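Local atomic coordinates of tungsten formylmethanofuran dehydrogenase subunit E (Syntrophus aciditrophicus, PDB entry 3D00), a protein that binds zinc through a C-terminal treble-clef finger and belongs to the FmdE family implicated in microbial methanogenesis, its precise role being unsettled. Residues Y10-Y15 with E134-G139; D62-L67 with G75-L80. All coordinates share one frame; numbering follows the deposited sequence.

Contact 2 lies about 4 Å from the centre of the chain and contact 1 about 18 Å, with some 20 Å between the two contact centres. Along the sequence, contact 2 is nested within the loop that contact 1 closes between helices 12-23 and 129-138. Contact 2 belongs to a beta-alpha-beta unit, where helix 60-67 packs on strand 77-79, an outermost strand of the mixed sheet. Contacts 1 and 2 touch: Y15 rests on A63 and L67, and Y10 on L67. Contact 1 thus joins two peripheral helices and contact 2 a helix to an edge strand, consistent with the family's alpha+beta core, away from the zinc site.

Contact 1. Residues Y10-Y15 with E134-G139; sequences YSYEEY and EIREAG
R136 meets Y12 and E13 because its side chain is fully stretched: CG stands anti to the backbone N (chi1 -177°) and the chain stays extended to NE. Y12 likewise carries its CG anti to N, placing the ring beside R136, whereas E13 bends at chi2 (90°) and brings its carboxylate back to the arginine. The aliphatic part of R136 then runs over one face of the Y12 ring. Its CG makes a CH-pi contact 4.0 Å from the ring centroid, offset toward the rim, while CD lies 3.6 Å from Y12 CD2. Farther out, the guanidinium turns 52° from the ring plane and has Y12 CB over its centre. Its end is used for a salt bridge in which both terminal nitrogens hold a single oxygen: R136 NH1 is 2.9 Å and NH2 3.0 Å from E13 OE2. The oxygen lies in the guanidinium plane, yet both donors come from above the same face of the carboxylate, and neither bond is straight. R136 NE is occupied separately by the carbonyl oxygen of T3. At the far end of the ring, Y12 OH abuts I135 CG2 at 3.7 Å; this buried hydroxyl has no polar partner. Helix 12-23 starts here with a capping box, S11 OG accepting from E14 N at 3.0 Å and S11 N returning a weak bond to E14 OE1. L31 of helix 28-42 packs against both Y12 and I135. Replacing R136 with an alanine would probably leave E13 without its cationic mate and one face of the Y12 ring without its methylene neighbours. One residue therefore does two jobs: its methylenes pack on a buried aromatic while its charge is probably balanced in part by the exposed E13, where solvent would be expected to weaken the ion pair.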
ATOM      1  N   TYR A  10     -10.241  16.683   9.132  1.00 47.13           N
ATOM      2  CA  TYR A  10      -9.362  16.767  10.304  1.00 47.49           C
ATOM      3  C   TYR A  10      -8.704  18.158  10.474  1.00 47.01           C
ATOM      4  O   TYR A  10      -8.459  18.882   9.513  1.00 47.15           O
ATOM      5  CB  TYR A  10      -8.257  15.698  10.251  1.00 48.55           C
ATOM      6  CG  TYR A  10      -8.692  14.249  10.149  1.00 48.68           C
ATOM      7  CD1 TYR A  10      -9.319  13.601  11.203  1.00 48.71           C
ATOM      8  CD2 TYR A  10      -8.399  13.504   9.018  1.00 49.44           C
ATOM      9  CE1 TYR A  10      -9.677  12.264  11.111  1.00 49.01           C
ATOM     10  CE2 TYR A  10      -8.760  12.183   8.911  1.00 49.34           C
ATOM     11  CZ  TYR A  10      -9.395  11.556   9.957  1.00 49.38           C
ATOM     12  OH  TYR A  10      -9.726  10.223   9.815  1.00 49.37           O
ATOM     13  N   SER A  11      -8.437  18.518  11.724  1.00 45.24           N
ATOM     14  CA  SER A  11      -7.556  19.620  12.048  1.00 43.80           C
ATOM     15  C   SER A  11      -6.158  19.131  11.782  1.00 43.19           C
ATOM     16  O   SER A  11      -5.932  17.929  11.687  1.00 45.30           O
ATOM     17  CB  SER A  11      -7.720  20.022  13.527  1.00 43.45           C
ATOM     18  OG  SER A  11      -7.361  18.956  14.400  1.00 42.01           O
ATOM     19  N   TYR A  12      -5.203  20.036  11.656  1.00 42.95           N
ATOM     20  CA  TYR A  12      -3.830  19.632  11.369  1.00 43.65           C
ATOM     21  C   TYR A  12      -3.309  18.730  12.492  1.00 44.52           C
ATOM     22  O   TYR A  12      -2.559  17.792  12.246  1.00 44.08           O
ATOM     23  CB  TYR A  12      -2.929  20.845  11.191  1.00 43.15           C
ATOM     24  CG  TYR A  12      -1.572  20.523  10.639  1.00 42.49           C
ATOM     25  CD1 TYR A  12      -1.407  20.220   9.314  1.00 42.10           C
ATOM     26  CD2 TYR A  12      -0.453  20.504  11.468  1.00 42.85           C
ATOM     27  CE1 TYR A  12      -0.167  19.906   8.819  1.00 43.01           C
ATOM     28  CE2 TYR A  12       0.798  20.194  10.983  1.00 42.65           C
ATOM     29  CZ  TYR A  12       0.937  19.906   9.669  1.00 43.03           C
ATOM     30  OH  TYR A  12       2.175  19.595   9.183  1.00 43.85           O
ATOM     31  N   GLU A  13      -3.731  19.014  13.721  1.00 45.18           N
ATOM     32  CA  GLU A  13      -3.281  18.259  14.880  1.00 45.98           C
ATOM     33  C   GLU A  13      -3.932  16.895  14.930  1.00 45.31           C
ATOM     34  O   GLU A  13      -3.273  15.934  15.279  1.00 45.42           O
ATOM     35  CB  GLU A  13      -3.554  19.027  16.175  1.00 47.53           C
ATOM     36  CG  GLU A  13      -2.714  20.315  16.323  1.00 48.48           C
ATOM     37  CD  GLU A  13      -3.355  21.566  15.738  1.00 48.90           C
ATOM     38  OE1 GLU A  13      -4.310  21.490  14.941  1.00 49.27           O
ATOM     39  OE2 GLU A  13      -2.879  22.660  16.084  1.00 50.32           O
ATOM     40  N   GLU A  14      -5.208  16.807  14.561  1.00 45.39           N
ATOM     41  CA  GLU A  14      -5.882  15.503  14.405  1.00 46.29           C
ATOM     42  C   GLU A  14      -5.209  14.667  13.313  1.00 46.11           C
ATOM     43  O   GLU A  14      -5.053  13.436  13.443  1.00 47.54           O
ATOM     44  CB  GLU A  14      -7.368  15.685  14.055  1.00 47.43           C
ATOM     45  CG  GLU A  14      -8.287  15.943  15.263  1.00 48.03           C
ATOM     46  CD  GLU A  14      -9.525  16.766  14.920  1.00 49.05           C
ATOM     47  OE1 GLU A  14     -10.115  16.593  13.832  1.00 49.07           O
ATOM     48  OE2 GLU A  14      -9.910  17.609  15.757  1.00 50.97           O
ATOM     49  N   TYR A  15      -4.820  15.336  12.229  1.00 43.70           N
ATOM     50  CA  TYR A  15      -4.200  14.642  11.102  1.00 41.66           C
ATOM     51  C   TYR A  15      -2.803  14.143  11.495  1.00 41.65           C
ATOM     52  O   TYR A  15      -2.468  12.991  11.197  1.00 40.98           O
ATOM     53  CB  TYR A  15      -4.185  15.506   9.829  1.00 39.91           C
ATOM     54  CG  TYR A  15      -3.435  14.833   8.691  1.00 39.28           C
ATOM     55  CD1 TYR A  15      -3.936  13.664   8.071  1.00 40.08           C
ATOM     56  CD2 TYR A  15      -2.190  15.306   8.273  1.00 39.16           C
ATOM     57  CE1 TYR A  15      -3.224  13.039   7.040  1.00 38.89           C
ATOM     58  CE2 TYR A  15      -1.477  14.684   7.268  1.00 38.43           C
ATOM     59  CZ  TYR A  15      -1.991  13.547   6.651  1.00 39.29           C
ATOM     60  OH  TYR A  15      -1.269  12.928   5.638  1.00 38.70           O
ATOM     61  N   GLU A 134       7.485  24.884   9.298  1.00 42.32           N
ATOM     62  CA  GLU A 134       7.377  25.377   7.953  1.00 42.06           C
ATOM     63  C   GLU A 134       6.332  24.652   7.116  1.00 42.13           C
ATOM     64  O   GLU A 134       5.567  25.295   6.387  1.00 42.28           O
ATOM     65  CB  GLU A 134       8.707  25.251   7.229  1.00 43.41           C
ATOM     66  CG  GLU A 134       9.694  26.326   7.574  1.00 44.24           C
ATOM     67  CD  GLU A 134      10.813  26.422   6.580  1.00 45.37           C
ATOM     68  OE1 GLU A 134      10.726  25.827   5.477  1.00 46.96           O
ATOM     69  OE2 GLU A 134      11.785  27.109   6.910  1.00 47.00           O
ATOM     70  N   ILE A 135       6.322  23.324   7.180  1.00 40.73           N
ATOM     71  CA  ILE A 135       5.320  22.550   6.452  1.00 39.45           C
ATOM     72  C   ILE A 135       3.930  23.064   6.801  1.00 39.21           C
ATOM     73  O   ILE A 135       3.111  23.298   5.938  1.00 39.28           O
ATOM     74  CB  ILE A 135       5.412  21.043   6.771  1.00 38.57           C
ATOM     75  CG1 ILE A 135       6.701  20.443   6.201  1.00 38.13           C
ATOM     76  CG2 ILE A 135       4.210  20.271   6.209  1.00 36.49           C
ATOM     77  CD1 ILE A 135       6.994  19.063   6.786  1.00 38.05           C
ATOM     78  N   ARG A 136       3.677  23.273   8.081  1.00 40.62           N
ATOM     79  CA  ARG A 136       2.370  23.704   8.499  1.00 40.34           C
ATOM     80  C   ARG A 136       2.108  25.104   8.018  1.00 41.22           C
ATOM     81  O   ARG A 136       1.030  25.344   7.530  1.00 43.36           O
ATOM     82  CB  ARG A 136       2.208  23.630  10.001  1.00 40.67           C
ATOM     83  CG  ARG A 136       0.818  24.010  10.418  1.00 40.94           C
ATOM     84  CD  ARG A 136       0.649  23.949  11.895  1.00 41.37           C
ATOM     85  NE  ARG A 136      -0.691  24.375  12.264  1.00 41.81           N
ATOM     86  CZ  ARG A 136      -1.362  23.889  13.302  1.00 43.18           C
ATOM     87  NH1 ARG A 136      -0.830  22.924  14.059  1.00 44.50           N
ATOM     88  NH2 ARG A 136      -2.580  24.343  13.580  1.00 42.75           N
ATOM     89  N   GLU A 137       3.072  26.023   8.139  1.00 41.62           N
ATOM     90  CA  GLU A 137       2.902  27.418   7.651  1.00 41.32           C
ATOM     91  C   GLU A 137       2.696  27.511   6.135  1.00 41.65           C
ATOM     92  O   GLU A 137       1.852  28.273   5.661  1.00 41.65           O
ATOM     93  CB  GLU A 137       4.102  28.295   8.045  1.00 41.87           C
ATOM     94  N   ALA A 138       3.477  26.751   5.380  1.00 40.49           N
ATOM     95  CA  ALA A 138       3.377  26.748   3.940  1.00 40.56           C
ATOM     96  C   ALA A 138       2.000  26.225   3.468  1.00 41.09           C
ATOM     97  O   ALA A 138       1.388  26.811   2.563  1.00 40.59           O
ATOM     98  CB  ALA A 138       4.532  25.922   3.332  1.00 40.83           C
ATOM     99  N   GLY A 139       1.514  25.140   4.093  1.00 40.86           N
ATOM    100  CA  GLY A 139       0.254  24.508   3.721  1.00 39.55           C
ATOM    101  C   GLY A 139       0.256  24.185   2.245  1.00 39.80           C
ATOM    102  O   GLY A 139       1.244  23.668   1.710  1.00 39.32           O
TER

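Contact 2. Residues D62-L67 with G75-L80; sequences DAVQLL and GWLTVL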
ATOM      1  N   ASP A  62       0.581   6.651   2.185  1.00 39.99           N
ATOM      2  CA  ASP A  62      -0.114   6.654   3.477  1.00 39.77           C
ATOM      3  C   ASP A  62      -1.018   7.836   3.680  1.00 39.43           C
ATOM      4  O   ASP A  62      -1.997   7.723   4.390  1.00 39.04           O
ATOM      5  CB  ASP A  62       0.869   6.515   4.624  1.00 40.90           C
ATOM      6  CG  ASP A  62       1.470   5.113   4.697  1.00 41.59           C
ATOM      7  OD1 ASP A  62       1.038   4.202   3.952  1.00 41.32           O
ATOM      8  OD2 ASP A  62       2.366   4.909   5.532  1.00 44.42           O
ATOM      9  N   ALA A  63      -0.707   8.978   3.045  1.00 40.28           N
ATOM     10  CA  ALA A  63      -1.601  10.156   3.062  1.00 39.50           C
ATOM     11  C   ALA A  63      -2.915   9.812   2.373  1.00 38.89           C
ATOM     12  O   ALA A  63      -4.003  10.056   2.904  1.00 39.00           O
ATOM     13  CB  ALA A  63      -0.927  11.333   2.346  1.00 37.75           C
ATOM     14  N   VAL A  64      -2.802   9.213   1.194  1.00 39.04           N
ATOM     15  CA  VAL A  64      -3.956   8.720   0.446  1.00 37.52           C
ATOM     16  C   VAL A  64      -4.721   7.665   1.271  1.00 37.66           C
ATOM     17  O   VAL A  64      -5.892   7.834   1.556  1.00 37.92           O
ATOM     18  CB  VAL A  64      -3.547   8.191  -0.980  1.00 38.73           C
ATOM     19  CG1 VAL A  64      -4.762   7.558  -1.723  1.00 36.23           C
ATOM     20  CG2 VAL A  64      -2.962   9.304  -1.821  1.00 37.17           C
ATOM     21  N   GLN A  65      -4.063   6.613   1.729  1.00 37.38           N
ATOM     22  CA  GLN A  65      -4.740   5.575   2.507  1.00 38.06           C
ATOM     23  C   GLN A  65      -5.426   6.075   3.735  1.00 40.10           C
ATOM     24  O   GLN A  65      -6.554   5.626   4.048  1.00 39.76           O
ATOM     25  CB  GLN A  65      -3.779   4.480   2.853  1.00 39.50           C
ATOM     26  CG  GLN A  65      -3.330   3.782   1.631  1.00 39.13           C
ATOM     27  CD  GLN A  65      -2.563   2.552   1.928  1.00 40.75           C
ATOM     28  OE1 GLN A  65      -2.976   1.462   1.553  1.00 40.94           O
ATOM     29  NE2 GLN A  65      -1.417   2.706   2.589  1.00 38.48           N
ATOM     30  N   LEU A  66      -4.805   7.033   4.420  1.00 40.49           N
ATOM     31  CA  LEU A  66      -5.400   7.607   5.632  1.00 40.78           C
ATOM     32  C   LEU A  66      -6.583   8.527   5.395  1.00 40.06           C
ATOM     33  O   LEU A  66      -7.401   8.713   6.283  1.00 40.27           O
ATOM     34  CB  LEU A  66      -4.369   8.440   6.403  1.00 43.85           C
ATOM     35  CG  LEU A  66      -3.513   7.808   7.506  1.00 46.10           C
ATOM     36  CD1 LEU A  66      -2.270   8.707   7.802  1.00 47.33           C
ATOM     37  CD2 LEU A  66      -4.362   7.604   8.740  1.00 46.92           C
ATOM     38  N   LEU A  67      -6.637   9.173   4.239  1.00 37.41           N
ATOM     39  CA  LEU A  67      -7.593  10.253   3.994  1.00 36.47           C
ATOM     40  C   LEU A  67      -8.728   9.955   3.007  1.00 37.43           C
ATOM     41  O   LEU A  67      -9.722  10.698   2.951  1.00 39.98           O
ATOM     42  CB  LEU A  67      -6.822  11.477   3.463  1.00 35.99           C
ATOM     43  CG  LEU A  67      -5.887  12.216   4.414  1.00 35.21           C
ATOM     44  CD1 LEU A  67      -5.042  13.292   3.722  1.00 33.41           C
ATOM     45  CD2 LEU A  67      -6.731  12.810   5.551  1.00 33.39           C
ATOM     46  N   GLY A  75      -7.278  -1.901  -4.270  1.00 38.83           N
ATOM     47  CA  GLY A  75      -6.852  -1.632  -5.618  1.00 38.87           C
ATOM     48  C   GLY A  75      -7.240  -0.276  -6.129  1.00 38.66           C
ATOM     49  O   GLY A  75      -6.962   0.028  -7.277  1.00 38.26           O
ATOM     50  N   TRP A  76      -7.894   0.541  -5.311  1.00 39.55           N
ATOM     51  CA  TRP A  76      -8.302   1.871  -5.775  1.00 39.72           C
ATOM     52  C   TRP A  76      -7.103   2.812  -5.741  1.00 39.89           C
ATOM     53  O   TRP A  76      -7.078   3.781  -6.474  1.00 40.06           O
ATOM     54  CB  TRP A  76      -9.486   2.422  -4.994  1.00 41.10           C
ATOM     55  CG  TRP A  76     -10.740   1.522  -5.066  1.00 41.87           C
ATOM     56  CD1 TRP A  76     -10.997   0.520  -5.962  1.00 41.81           C
ATOM     57  CD2 TRP A  76     -11.874   1.576  -4.199  1.00 42.48           C
ATOM     58  NE1 TRP A  76     -12.213  -0.057  -5.696  1.00 42.17           N
ATOM     59  CE2 TRP A  76     -12.771   0.563  -4.614  1.00 42.13           C
ATOM     60  CE3 TRP A  76     -12.222   2.385  -3.110  1.00 42.90           C
ATOM     61  CZ2 TRP A  76     -13.996   0.332  -3.975  1.00 43.10           C
ATOM     62  CZ3 TRP A  76     -13.439   2.160  -2.463  1.00 42.37           C
ATOM     63  CH2 TRP A  76     -14.317   1.140  -2.903  1.00 42.88           C
ATOM     64  N   LEU A  77      -6.089   2.492  -4.915  1.00 40.33           N
ATOM     65  CA  LEU A  77      -4.778   3.142  -4.987  1.00 38.03           C
ATOM     66  C   LEU A  77      -3.787   2.302  -5.776  1.00 39.37           C
ATOM     67  O   LEU A  77      -3.545   1.117  -5.430  1.00 38.23           O
ATOM     68  CB  LEU A  77      -4.203   3.351  -3.605  1.00 37.61           C
ATOM     69  CG  LEU A  77      -2.804   3.973  -3.452  1.00 37.47           C
ATOM     70  CD1 LEU A  77      -2.638   5.349  -4.132  1.00 37.83           C
ATOM     71  CD2 LEU A  77      -2.375   4.042  -1.997  1.00 36.71           C
ATOM     72  N   THR A  78      -3.212   2.934  -6.800  1.00 40.99           N
ATOM     73  CA  THR A  78      -2.076   2.427  -7.554  1.00 40.48           C
ATOM     74  C   THR A  78      -0.843   3.265  -7.188  1.00 40.41           C
ATOM     75  O   THR A  78      -0.910   4.472  -7.088  1.00 38.55           O
ATOM     76  CB  THR A  78      -2.402   2.489  -9.092  1.00 42.41           C
ATOM     77  OG1 THR A  78      -3.408   1.515  -9.370  1.00 46.02           O
ATOM     78  CG2 THR A  78      -1.210   2.164 -10.000  1.00 45.01           C
ATOM     79  N   VAL A  79       0.287   2.599  -7.005  1.00 39.58           N
ATOM     80  CA  VAL A  79       1.537   3.243  -6.778  1.00 38.82           C
ATOM     81  C   VAL A  79       2.434   2.916  -7.980  1.00 40.33           C
ATOM     82  O   VAL A  79       2.641   1.743  -8.319  1.00 38.91           O
ATOM     83  CB  VAL A  79       2.160   2.761  -5.472  1.00 38.01           C
ATOM     84  CG1 VAL A  79       3.544   3.323  -5.329  1.00 39.63           C
ATOM     85  CG2 VAL A  79       1.219   3.183  -4.258  1.00 36.37           C
ATOM     86  N   LEU A  80       2.837   3.950  -8.691  1.00 39.86           N
ATOM     87  CA  LEU A  80       3.830   3.830  -9.752  1.00 41.41           C
ATOM     88  C   LEU A  80       5.100   4.347  -9.131  1.00 43.35           C
ATOM     89  O   LEU A  80       5.222   5.523  -8.851  1.00 42.62           O
ATOM     90  CB  LEU A  80       3.420   4.671 -10.947  1.00 42.27           C
ATOM     91  CG  LEU A  80       2.044   4.296 -11.506  1.00 43.64           C
ATOM     92  CD1 LEU A  80       1.646   5.337 -12.523  1.00 44.15           C
ATOM     93  CD2 LEU A  80       2.041   2.906 -12.168  1.00 44.26           C
TER
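Apolar contacts alone join V64 and Q65 of helix 60-67 to L77 of strand 77-79, and the two branches of the leucine divide the work. V64 and L77 reach toward each other tip to tip, with V64 CG1 3.9 Å from L77 CD1; V64 CG1 is itself anti to the backbone N, while L77 CG is anti (chi1 178°) and extends both methyls to the helix. The other methyl, L77 CD2, lies 3.8 Å from Q65 CG, where the glutamine crosses the leucine at about a right angle. A52 and C54 of strand 50-54 and V37 of helix 28-42 also touch V64 in this beta-alpha-beta unit.

Hydrogen bonds take up the polar ends instead. Q65 OE1 accepts from F72 N and is also hydrogen-bonded to NE2 of Q65 of the second subunit. Within the helix, Q65 NE2 makes a weak bond to D62 OD1 (3.2 Å). D62 OD2 is hydrogen-bonded to H23 ND1 and to T71 OG1 of the second subunit, and OD1 to G73 N of that subunit.

The chemistry splits the glutamine: its methylene belongs to the buried helix-strand interface, while its amide, satisfied by polar partners, ties that interface to the dimer contact.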